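Local coordinates for MaoC family protein (Mycobacterium tuberculosis H37Rv, PDB 3KHP), which probably catalyses the dehydration of 3-hydroxyacyl thioesters to enoyl thioesters as a hydratase 2-type enzyme of the double-hotdog fold, at residues 110-115 with 151-156; 186-191 with 243-248; 207-210 with 216-219; 58-63 with 67-72. All blocks are in the same frame, centred on the assembly; numbering follows the deposited sequence.

Overall arrangement
The chain folds as a double hotdog, with contacts 1 and 4 in its N-terminal half and contacts 2 and 3 in its C-terminal half. Contact 4 is the meeting point: its centre lies about 18 Å from that of contact 1, which it touches where Q71 OE1 comes 3.2 Å from A114 CB, and about 20 Å from that of contact 2, where F61 CZ packs 4.0 Å from V243 CG1. Contact 3, whose loop carries the D-x-N-P part of the hydratase 2 motif and so probably marks the active site, stands apart, its centre at least 30 Å from the other three. Contacts 3 and 4 both reach the second subunit of the dimer.

Contact 1: residues 110-115 with 151-156; sequences APLPAA and SLVAET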
loop_
_atom_site.group_PDB
_atom_site.type_symbol
_atom_site.label_atom_id
_atom_site.label_comp_id
_atom_site.label_asym_id
_atom_site.label_seq_id
_atom_site.Cartn_x
_atom_site.Cartn_y
_atom_site.Cartn_z
ATOM N N ALA A 110 15.572 -19.893 -1.460
ATOM C CA ALA A 110 14.317 -20.457 -1.914
ATOM C C ALA A 110 13.380 -19.304 -2.300
ATOM O O ALA A 110 13.624 -18.149 -1.966
ATOM C CB ALA A 110 13.688 -21.325 -0.808
ATOM N N PRO A 111 12.313 -19.609 -3.021
ATOM C CA PRO A 111 11.320 -18.556 -3.251
ATOM C C PRO A 111 10.668 -18.138 -1.943
ATOM O O PRO A 111 10.525 -18.955 -1.050
ATOM C CB PRO A 111 10.280 -19.228 -4.160
ATOM C CG PRO A 111 10.945 -20.526 -4.680
ATOM C CD PRO A 111 11.957 -20.903 -3.644
ATOM N N LEU A 112 10.251 -16.886 -1.838
ATOM C CA LEU A 112 9.552 -16.463 -0.649
ATOM C C LEU A 112 8.119 -16.794 -0.971
ATOM O O LEU A 112 7.672 -16.492 -2.075
ATOM C CB LEU A 112 9.754 -14.970 -0.363
ATOM C CG LEU A 112 11.163 -14.475 -0.004
ATOM C CD1 LEU A 112 11.284 -12.970 -0.184
ATOM C CD2 LEU A 112 11.447 -14.849 1.454
ATOM N N PRO A 113 7.404 -17.455 -0.045
ATOM C CA PRO A 113 6.000 -17.740 -0.305
ATOM C C PRO A 113 5.113 -16.513 -0.070
ATOM O O PRO A 113 5.460 -15.606 0.752
ATOM C CB PRO A 113 5.681 -18.826 0.732
ATOM C CG PRO A 113 6.564 -18.442 1.924
ATOM C CD PRO A 113 7.811 -17.874 1.310
ATOM N N ALA A 114 3.986 -16.484 -0.769
ATOM C CA ALA A 114 3.052 -15.366 -0.704
ATOM C C ALA A 114 2.649 -15.056 0.719
ATOM O O ALA A 114 2.419 -13.897 1.054
ATOM C CB ALA A 114 1.766 -15.644 -1.585
ATOM N N ALA A 115 2.484 -16.113 1.503
ATOM C CA ALA A 115 2.181 -16.070 2.926
ATOM C C ALA A 115 3.162 -17.006 3.624
ATOM O O ALA A 115 3.418 -18.105 3.123
ATOM C CB ALA A 115 0.771 -16.559 3.206
ATOM N N SER A 151 15.709 -24.544 7.842
ATOM C CA SER A 151 16.428 -24.336 6.600
ATOM C C SER A 151 16.520 -22.853 6.144
ATOM O O SER A 151 15.583 -22.068 6.293
ATOM C CB SER A 151 15.769 -25.173 5.492
ATOM O OG SER A 151 16.406 -24.937 4.249
ATOM N N LEU A 152 17.633 -22.488 5.536
ATOM C CA LEU A 152 17.940 -21.071 5.318
ATOM C C LEU A 152 17.178 -20.572 4.079
ATOM O O LEU A 152 17.340 -21.107 2.990
ATOM C CB LEU A 152 19.453 -20.866 5.189
ATOM C CG LEU A 152 19.912 -19.451 4.841
ATOM C CD1 LEU A 152 19.707 -18.462 5.983
ATOM C CD2 LEU A 152 21.319 -19.468 4.413
ATOM N N VAL A 153 16.336 -19.563 4.255
ATOM C CA VAL A 153 15.531 -19.042 3.158
ATOM C C VAL A 153 16.124 -17.786 2.546
ATOM O O VAL A 153 16.327 -17.732 1.347
ATOM C CB VAL A 153 14.106 -18.770 3.642
ATOM C CG1 VAL A 153 13.354 -17.961 2.622
ATOM C CG2 VAL A 153 13.413 -20.105 3.952
ATOM N N ALA A 154 16.428 -16.794 3.386
ATOM C CA ALA A 154 16.968 -15.485 2.942
ATOM C C ALA A 154 18.126 -14.935 3.818
ATOM O O ALA A 154 18.224 -15.205 5.016
ATOM C CB ALA A 154 15.849 -14.458 2.890
ATOM N N GLU A 155 18.993 -14.153 3.189
ATOM C CA GLU A 155 20.022 -13.420 3.890
ATOM C C GLU A 155 19.956 -11.947 3.468
ATOM O O GLU A 155 19.646 -11.630 2.321
ATOM C CB GLU A 155 21.433 -13.943 3.564
ATOM C CG GLU A 155 21.701 -15.400 3.882
ATOM C CD GLU A 155 23.119 -15.850 3.466
ATOM O OE1 GLU A 155 23.266 -16.376 2.325
ATOM O OE2 GLU A 155 24.069 -15.662 4.285
ATOM N N THR A 156 20.291 -11.048 4.388
ATOM C CA THR A 156 20.343 -9.653 4.029
ATOM C C THR A 156 21.610 -9.011 4.552
ATOM O O THR A 156 22.158 -9.414 5.580
ATOM C CB THR A 156 19.096 -8.909 4.542
ATOM O OG1 THR A 156 18.944 -9.112 5.951
ATOM C CG2 THR A 156 17.857 -9.436 3.866
#
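L112 and V153 meet methyl to methyl, joining a loop of the N-terminal hotdog half to the first residues of strand 152-162. The loop 110-115 runs from strand 103-108 to strand 116-129. The L112 and V153 side chains cross at a slant, and a single branch of each does the touching: L112 CD2 lies 3.8 Å from V153 CG1. On the valine, CG1 reaches this place because it stands opposite the backbone N (chi1 168°), while CG2 swings back beside that nitrogen and takes no part. On the leucine, CG lies opposite the carbonyl carbon and beside the backbone N (chi1 -66°), and the fork beyond it directs CD2 at the strand. L112 is buried, resting also on V73 of a loop and on C81 of helix 78-81.

The valine sits in a classic beta bulge: V153 and A154 both face G144 of the neighbouring strand 136-145. On its other side V153 is held by backbone hydrogen bonding to H109, the residue just before the loop, so the loop leaves the sheet directly alongside the bulge. A110 follows at once, with its backbone N 3.6 Å from V153 O, a plain contact without a hydrogen bond.

Contact 2: residues 186-191 with 243-248; sequences PDARID and VAELGG
The hotdog helix of the C-terminal half, 231-245, meets the last strand of the sheet within this chain, 188-192, where E245 reaches over to A188 and I190. This glutamate makes the close contacts from the helix side. Its CG stands opposite the backbone N (chi1 170°), a bend at the next bond (chi2 61°) brings the carboxylate up to the strand, and chi3 (22°) sets its tilt. The methyl of A188 then sits over the flat face of that group, with CB 3.6 Å from E245 CD, a methyl against the flat of a carboxylate.

A188 and I190 are two residues apart on the strand and both point at the helix. The isoleucine crosses the glutamate at a slant and brings only its terminal methyl close, with CD1 4.0 Å from OE1 of E245. In this half of the double hotdog the sheet curls round its helix, and strand 188-192 pairs with strand 271-279. A classic beta bulge, in which D187 and A188 both face I275, opens that pairing.

The charge of E245 is met from the same neighbouring strand: OE2 forms a salt bridge with R277 NH2.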
loop_
_atom_site.group_PDB
_atom_site.type_symbol
_atom_site.label_atom_id
_atom_site.label_comp_id
_atom_site.label_asym_id
_atom_site.label_seq_id
_atom_site.Cartn_x
_atom_site.Cartn_y
_atom_site.Cartn_z
ATOM N N PRO A 186 25.239 -0.377 -22.121
ATOM C CA PRO A 186 24.491 -1.410 -21.408
ATOM C C PRO A 186 23.772 -2.377 -22.365
ATOM O O PRO A 186 23.333 -1.992 -23.428
ATOM C CB PRO A 186 23.479 -0.620 -20.577
ATOM C CG PRO A 186 23.526 0.782 -21.071
ATOM C CD PRO A 186 24.801 0.993 -21.791
ATOM N N ASP A 187 23.676 -3.627 -21.956
ATOM C CA ASP A 187 22.930 -4.620 -22.686
ATOM C C ASP A 187 21.425 -4.320 -22.648
ATOM O O ASP A 187 20.689 -4.696 -23.557
ATOM C CB ASP A 187 23.228 -6.009 -22.082
ATOM C CG ASP A 187 24.700 -6.405 -22.227
ATOM O OD1 ASP A 187 25.299 -6.053 -23.253
ATOM O OD2 ASP A 187 25.267 -7.055 -21.327
ATOM N N ALA A 188 20.960 -3.644 -21.604
ATOM C CA ALA A 188 19.526 -3.379 -21.472
ATOM C C ALA A 188 19.283 -2.176 -20.571
ATOM O O ALA A 188 20.025 -1.935 -19.601
ATOM C CB ALA A 188 18.796 -4.616 -20.956
ATOM N N ARG A 189 18.298 -1.381 -20.969
ATOM C CA ARG A 189 17.832 -0.253 -20.195
ATOM C C ARG A 189 16.334 -0.434 -19.946
ATOM O O ARG A 189 15.545 -0.405 -20.886
ATOM C CB ARG A 189 18.106 1.054 -20.936
ATOM C CG ARG A 189 17.908 2.299 -20.079
ATOM C CD ARG A 189 18.121 3.581 -20.880
ATOM N NE ARG A 189 19.538 3.866 -21.078
ATOM C CZ ARG A 189 20.271 4.619 -20.264
ATOM N NH1 ARG A 189 19.721 5.181 -19.181
ATOM N NH2 ARG A 189 21.557 4.808 -20.532
ATOM N N ILE A 190 15.970 -0.632 -18.675
ATOM C CA ILE A 190 14.591 -0.830 -18.282
ATOM C C ILE A 190 14.128 0.373 -17.482
ATOM O O ILE A 190 14.588 0.590 -16.377
ATOM C CB ILE A 190 14.425 -2.087 -17.468
ATOM C CG1 ILE A 190 15.200 -3.225 -18.110
ATOM C CG2 ILE A 190 12.911 -2.427 -17.277
ATOM C CD1 ILE A 190 14.771 -3.544 -19.510
ATOM N N ASP A 191 13.254 1.171 -18.089
ATOM C CA ASP A 191 12.605 2.281 -17.427
ATOM C C ASP A 191 11.406 1.837 -16.620
ATOM O O ASP A 191 10.560 1.079 -17.098
ATOM C CB ASP A 191 12.147 3.312 -18.445
ATOM C CG ASP A 191 13.294 4.085 -19.040
ATOM O OD1 ASP A 191 14.410 3.951 -18.526
ATOM O OD2 ASP A 191 13.087 4.818 -20.028
ATOM N N VAL A 243 14.202 -8.683 -12.361
ATOM C CA VAL A 243 13.359 -9.828 -12.512
ATOM C C VAL A 243 12.839 -9.982 -13.943
ATOM O O VAL A 243 12.843 -11.092 -14.481
ATOM C CB VAL A 243 12.192 -9.744 -11.571
ATOM C CG1 VAL A 243 11.064 -10.753 -11.971
ATOM C CG2 VAL A 243 12.686 -9.994 -10.173
ATOM N N ALA A 244 12.432 -8.877 -14.564
ATOM C CA ALA A 244 11.949 -8.909 -15.933
ATOM C C ALA A 244 13.070 -9.237 -16.934
ATOM O O ALA A 244 12.947 -10.163 -17.744
ATOM C CB ALA A 244 11.255 -7.572 -16.312
ATOM N N GLU A 245 14.137 -8.464 -16.893
ATOM C CA GLU A 245 15.158 -8.536 -17.930
ATOM C C GLU A 245 16.044 -9.787 -17.859
ATOM O O GLU A 245 16.353 -10.348 -18.891
ATOM C CB GLU A 245 16.076 -7.325 -17.856
ATOM C CG GLU A 245 17.320 -7.467 -18.758
ATOM C CD GLU A 245 16.959 -7.602 -20.239
ATOM O OE1 GLU A 245 15.861 -7.181 -20.622
ATOM O OE2 GLU A 245 17.774 -8.101 -21.025
ATOM N N LEU A 246 16.485 -10.144 -16.648
ATOM C CA LEU A 246 17.433 -11.235 -16.383
ATOM C C LEU A 246 16.767 -12.474 -15.854
ATOM O O LEU A 246 17.255 -13.564 -16.066
ATOM C CB LEU A 246 18.466 -10.814 -15.309
ATOM C CG LEU A 246 19.364 -9.601 -15.604
ATOM C CD1 LEU A 246 20.199 -9.200 -14.366
ATOM C CD2 LEU A 246 20.244 -9.878 -16.846
ATOM N N GLY A 247 15.673 -12.316 -15.120
ATOM C CA GLY A 247 15.000 -13.472 -14.551
ATOM C C GLY A 247 13.837 -14.010 -15.383
ATOM O O GLY A 247 13.168 -14.938 -14.986
ATOM N N GLY A 248 13.572 -13.374 -16.508
ATOM C CA GLY A 248 12.548 -13.835 -17.410
ATOM C C GLY A 248 11.191 -13.661 -16.794
ATOM O O GLY A 248 10.269 -14.397 -17.117
#

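Contact 3: residues 207-210 with 216-219; sequences DRNP and WFAT
F217 and P210 come together because the phenylalanine sets CG opposite its backbone N (chi1 -176°) and stands its ring almost perpendicular to the plane through CA, CB and CG, presenting a face to the proline. The loop residues 207-210 open the D-x-N-P-x-H hydratase 2 motif, completed by L211 and H212; in relatives its Asp and His are the catalytic pair, so the same role is probable here. F217 belongs to helix 215-220, a few residues further along.

P210 makes a CH-pi contact: its CG rides over the middle of the F217 ring, 3.9 Å from the centroid and only 11° off the normal. At one side of the ring the proline backbone takes over, with P210 C 3.8 Å from F217 CD2. The N209 amide lies across the ring, with 77° between the two planes, and OD1 stays 4.2 Å from F217 CE2. That oxygen is already used, accepting from L211 N.

The same loop docks the second subunit. R208 forms salt bridges with D42 and E64 of that subunit, and W216, next to F217 on the helix, stacks on H67 there. Before the proline, an Asx turn fixes the backbone: N209 N donates to OD1 of D207 at 3.0 Å, meeting the oxygen almost head-on.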
loop_
_atom_site.group_PDB
_atom_site.type_symbol
_atom_site.label_atom_id
_atom_site.label_comp_id
_atom_site.label_asym_id
_atom_site.label_seq_id
_atom_site.Cartn_x
_atom_site.Cartn_y
_atom_site.Cartn_z
ATOM N N ASP A 207 7.792 1.115 6.854
ATOM C CA ASP A 207 8.640 2.281 7.140
ATOM C C ASP A 207 7.855 3.590 7.064
ATOM O O ASP A 207 7.719 4.235 6.010
ATOM C CB ASP A 207 9.880 2.315 6.256
ATOM C CG ASP A 207 10.787 3.470 6.574
ATOM O OD1 ASP A 207 10.412 4.292 7.401
ATOM O OD2 ASP A 207 11.871 3.611 5.967
ATOM N N ARG A 208 7.365 3.985 8.230
ATOM C CA ARG A 208 6.474 5.169 8.398
ATOM C C ARG A 208 7.220 6.483 8.578
ATOM O O ARG A 208 6.606 7.518 8.856
ATOM C CB ARG A 208 5.561 4.959 9.629
ATOM C CG ARG A 208 4.751 3.667 9.617
ATOM C CD ARG A 208 3.714 3.625 8.461
ATOM N NE ARG A 208 2.749 2.553 8.663
ATOM C CZ ARG A 208 1.729 2.608 9.509
ATOM N NH1 ARG A 208 1.510 3.694 10.239
ATOM N NH2 ARG A 208 0.925 1.569 9.638
ATOM N N ASN A 209 8.535 6.449 8.417
ATOM C CA ASN A 209 9.360 7.622 8.657
ATOM C C ASN A 209 8.852 8.804 7.838
ATOM O O ASN A 209 8.704 8.703 6.655
ATOM C CB ASN A 209 10.828 7.344 8.338
ATOM C CG ASN A 209 11.753 8.535 8.731
ATOM O OD1 ASN A 209 11.559 9.663 8.263
ATOM N ND2 ASN A 209 12.701 8.291 9.653
ATOM N N PRO A 210 8.591 9.943 8.474
ATOM C CA PRO A 210 7.898 11.007 7.746
ATOM C C PRO A 210 8.752 11.753 6.741
ATOM O O PRO A 210 8.248 12.571 5.981
ATOM C CB PRO A 210 7.432 11.945 8.844
ATOM C CG PRO A 210 8.311 11.650 9.989
ATOM C CD PRO A 210 8.595 10.191 9.919
ATOM N N TRP A 216 6.236 18.854 5.480
ATOM C CA TRP A 216 6.728 19.685 6.576
ATOM C C TRP A 216 8.055 19.123 7.060
ATOM O O TRP A 216 9.077 19.819 7.043
ATOM C CB TRP A 216 5.741 19.719 7.726
ATOM C CG TRP A 216 6.100 20.682 8.747
ATOM C CD1 TRP A 216 5.734 22.003 8.788
ATOM C CD2 TRP A 216 6.891 20.448 9.902
ATOM N NE1 TRP A 216 6.242 22.590 9.898
ATOM C CE2 TRP A 216 6.962 21.668 10.609
ATOM C CE3 TRP A 216 7.545 19.334 10.412
ATOM C CZ2 TRP A 216 7.675 21.810 11.803
ATOM C CZ3 TRP A 216 8.268 19.465 11.604
ATOM C CH2 TRP A 216 8.333 20.707 12.280
ATOM N N PHE A 217 8.024 17.844 7.430
ATOM C CA PHE A 217 9.169 17.193 7.985
ATOM C C PHE A 217 10.310 17.109 6.991
ATOM O O PHE A 217 11.468 17.337 7.342
ATOM C CB PHE A 217 8.814 15.792 8.416
ATOM C CG PHE A 217 9.927 15.096 9.088
ATOM C CD1 PHE A 217 10.070 15.150 10.480
ATOM C CD2 PHE A 217 10.867 14.407 8.344
ATOM C CE1 PHE A 217 11.183 14.502 11.100
ATOM C CE2 PHE A 217 11.952 13.787 8.946
ATOM C CZ PHE A 217 12.109 13.844 10.321
ATOM N N ALA A 218 9.978 16.742 5.760
ATOM C CA ALA A 218 10.955 16.516 4.732
ATOM C C ALA A 218 11.770 17.774 4.579
ATOM O O ALA A 218 12.977 17.709 4.422
ATOM C CB ALA A 218 10.281 16.148 3.383
ATOM N N THR A 219 11.107 18.918 4.608
ATOM C CA THR A 219 11.826 20.188 4.447
ATOM C C THR A 219 12.414 20.791 5.771
ATOM O O THR A 219 13.559 21.221 5.793
ATOM C CB THR A 219 11.002 21.235 3.729
ATOM O OG1 THR A 219 11.816 22.411 3.579
ATOM C CG2 THR A 219 9.786 21.608 4.477
#

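Contact 4: residues 58-63 with 67-72; sequences DLAFTT and HGIDQQ
I69 is where the 67-72 loop first settles on the one-turn helix 59-62, part of the N-terminal hotdog half that lies beside the second subunit. Just before it, H67 N donates to D214 of that subunit. The isoleucine splits its work between two branches. A chi1 of -53° places CG1 opposite the carbonyl carbon, which leaves CG2 opposite the backbone N; there I69 CG2 presses on A60, 3.4 Å from CA and 3.6 Å from CB, while CD1 reaches on to L59 CB. I69 O accepts a hydrogen bond from water 2 at 2.7 Å, and this water also donates to T63 OG1.

Q71 brings the loop back to the helix. Its CA makes a C-H...O contact with A60 O at 3.3 Å, and its extended side chain passes T63 O before NE2 donates to water 1 at 2.9 Å. Water 1 lies within bonding distance of F61 O and Q72 O as well, and cannot serve every acceptor around it at once.

Q72 closes the contact. Its N donates to A60 O at 2.9 Å, coming from a position tilted 33° out of the carbonyl plane, so one oxygen serves both this bond and the C-H of Q71. The glutamine side chain runs on to A251, whose N is held by OE1. Against its CB lies the F61 ring, with CE1 3.5 Å from Q72 CB and F61 CD1 3.3 Å from Q72 O.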
loop_
_atom_site.group_PDB
_atom_site.type_symbol
_atom_site.label_atom_id
_atom_site.label_comp_id
_atom_site.label_asym_id
_atom_site.label_seq_id
_atom_site.Cartn_x
_atom_site.Cartn_y
_atom_site.Cartn_z
ATOM N N ASP A 58 1.645 -6.847 -14.416
ATOM C CA ASP A 58 2.328 -8.045 -13.936
ATOM C C ASP A 58 1.551 -8.652 -12.815
ATOM O O ASP A 58 1.960 -8.616 -11.655
ATOM C CB ASP A 58 3.809 -7.746 -13.509
ATOM C CG ASP A 58 3.920 -6.688 -12.393
ATOM O OD1 ASP A 58 5.073 -6.396 -11.918
ATOM O OD2 ASP A 58 2.848 -6.153 -11.997
ATOM N N LEU A 59 0.491 -9.323 -13.192
ATOM C CA LEU A 59 -0.513 -9.818 -12.284
ATOM C C LEU A 59 -0.066 -10.930 -11.381
ATOM O O LEU A 59 -0.712 -11.246 -10.392
ATOM C CB LEU A 59 -1.722 -10.302 -13.087
ATOM C CG LEU A 59 -2.461 -9.219 -13.874
ATOM C CD1 LEU A 59 -3.494 -9.873 -14.788
ATOM C CD2 LEU A 59 -3.078 -8.218 -12.902
ATOM N N ALA A 60 1.017 -11.546 -11.736
ATOM C CA ALA A 60 1.694 -12.522 -10.885
ATOM C C ALA A 60 2.191 -11.917 -9.586
ATOM O O ALA A 60 2.266 -12.592 -8.590
ATOM C CB ALA A 60 2.869 -13.098 -11.689
ATOM N N PHE A 61 2.510 -10.629 -9.583
ATOM C CA PHE A 61 2.976 -9.927 -8.369
ATOM C C PHE A 61 1.875 -9.156 -7.665
ATOM O O PHE A 61 1.961 -8.972 -6.443
ATOM C CB PHE A 61 4.143 -9.010 -8.721
ATOM C CG PHE A 61 5.291 -9.756 -9.316
ATOM C CD1 PHE A 61 5.998 -10.678 -8.565
ATOM C CD2 PHE A 61 5.638 -9.594 -10.612
ATOM C CE1 PHE A 61 7.054 -11.410 -9.122
ATOM C CE2 PHE A 61 6.680 -10.315 -11.167
ATOM C CZ PHE A 61 7.373 -11.233 -10.428
ATOM N N THR A 62 0.818 -8.766 -8.399
ATOM C CA THR A 62 -0.267 -7.959 -7.804
ATOM C C THR A 62 -1.622 -8.672 -7.582
ATOM O O THR A 62 -2.582 -8.071 -7.090
ATOM C CB THR A 62 -0.459 -6.736 -8.648
ATOM O OG1 THR A 62 -0.634 -7.132 -10.023
ATOM C CG2 THR A 62 0.802 -5.871 -8.543
ATOM N N THR A 63 -1.693 -9.955 -7.922
ATOM C CA THR A 63 -2.884 -10.741 -7.679
ATOM C C THR A 63 -2.544 -12.179 -7.291
ATOM O O THR A 63 -1.524 -12.747 -7.735
ATOM C CB THR A 63 -3.828 -10.802 -8.917
ATOM O OG1 THR A 63 -3.188 -11.529 -9.999
ATOM C CG2 THR A 63 -4.262 -9.391 -9.361
ATOM N N HIS A 67 -6.614 -16.004 -13.242
ATOM C CA HIS A 67 -6.724 -17.264 -13.966
ATOM C C HIS A 67 -5.364 -17.623 -14.554
ATOM O O HIS A 67 -4.769 -16.824 -15.286
ATOM C CB HIS A 67 -7.783 -17.155 -15.077
ATOM C CG HIS A 67 -7.850 -18.365 -15.954
ATOM N ND1 HIS A 67 -7.248 -18.418 -17.195
ATOM C CD2 HIS A 67 -8.361 -19.595 -15.727
ATOM C CE1 HIS A 67 -7.408 -19.623 -17.707
ATOM N NE2 HIS A 67 -8.066 -20.360 -16.831
ATOM N N GLY A 68 -4.849 -18.791 -14.173
ATOM C CA GLY A 68 -3.561 -19.291 -14.700
ATOM C C GLY A 68 -2.275 -18.620 -14.214
ATOM O O GLY A 68 -1.263 -18.593 -14.908
ATOM N N ILE A 69 -2.320 -18.036 -13.034
ATOM C CA ILE A 69 -1.199 -17.248 -12.545
ATOM C C ILE A 69 -1.121 -17.449 -11.044
ATOM O O ILE A 69 -1.995 -17.047 -10.300
ATOM C CB ILE A 69 -1.383 -15.767 -12.869
ATOM C CG1 ILE A 69 -1.655 -15.550 -14.373
ATOM C CG2 ILE A 69 -0.149 -14.982 -12.435
ATOM C CD1 ILE A 69 -2.055 -14.105 -14.779
ATOM N N ASP A 70 -0.074 -18.140 -10.631
ATOM C CA ASP A 70 0.254 -18.293 -9.200
ATOM C C ASP A 70 0.943 -17.024 -8.763
ATOM O O ASP A 70 1.787 -16.532 -9.480
ATOM C CB ASP A 70 1.215 -19.460 -8.998
ATOM C CG ASP A 70 0.577 -20.767 -9.280
ATOM O OD1 ASP A 70 -0.536 -20.976 -8.750
ATOM O OD2 ASP A 70 1.177 -21.575 -10.032
ATOM N N GLN A 71 0.610 -16.525 -7.581
ATOM C CA GLN A 71 1.336 -15.377 -7.052
ATOM C C GLN A 71 2.815 -15.710 -6.911
ATOM O O GLN A 71 3.174 -16.774 -6.403
ATOM C CB GLN A 71 0.782 -14.941 -5.689
ATOM C CG GLN A 71 1.291 -13.557 -5.293
ATOM C CD GLN A 71 0.888 -13.204 -3.929
ATOM O OE1 GLN A 71 -0.089 -13.748 -3.410
ATOM N NE2 GLN A 71 1.613 -12.277 -3.309
ATOM N N GLN A 72 3.654 -14.815 -7.407
ATOM C CA GLN A 72 5.069 -14.760 -7.082
ATOM C C GLN A 72 5.366 -13.550 -6.138
ATOM O O GLN A 72 4.660 -12.540 -6.163
ATOM C CB GLN A 72 5.883 -14.572 -8.360
ATOM C CG GLN A 72 5.748 -15.697 -9.350
ATOM C CD GLN A 72 6.687 -15.547 -10.516
ATOM O OE1 GLN A 72 7.895 -15.504 -10.336
ATOM N NE2 GLN A 72 6.134 -15.475 -11.727
HETATM O O HOH W 1 3.523 -10.595 -4.768
HETATM O O HOH W 2 -2.926 -14.653 -9.473
#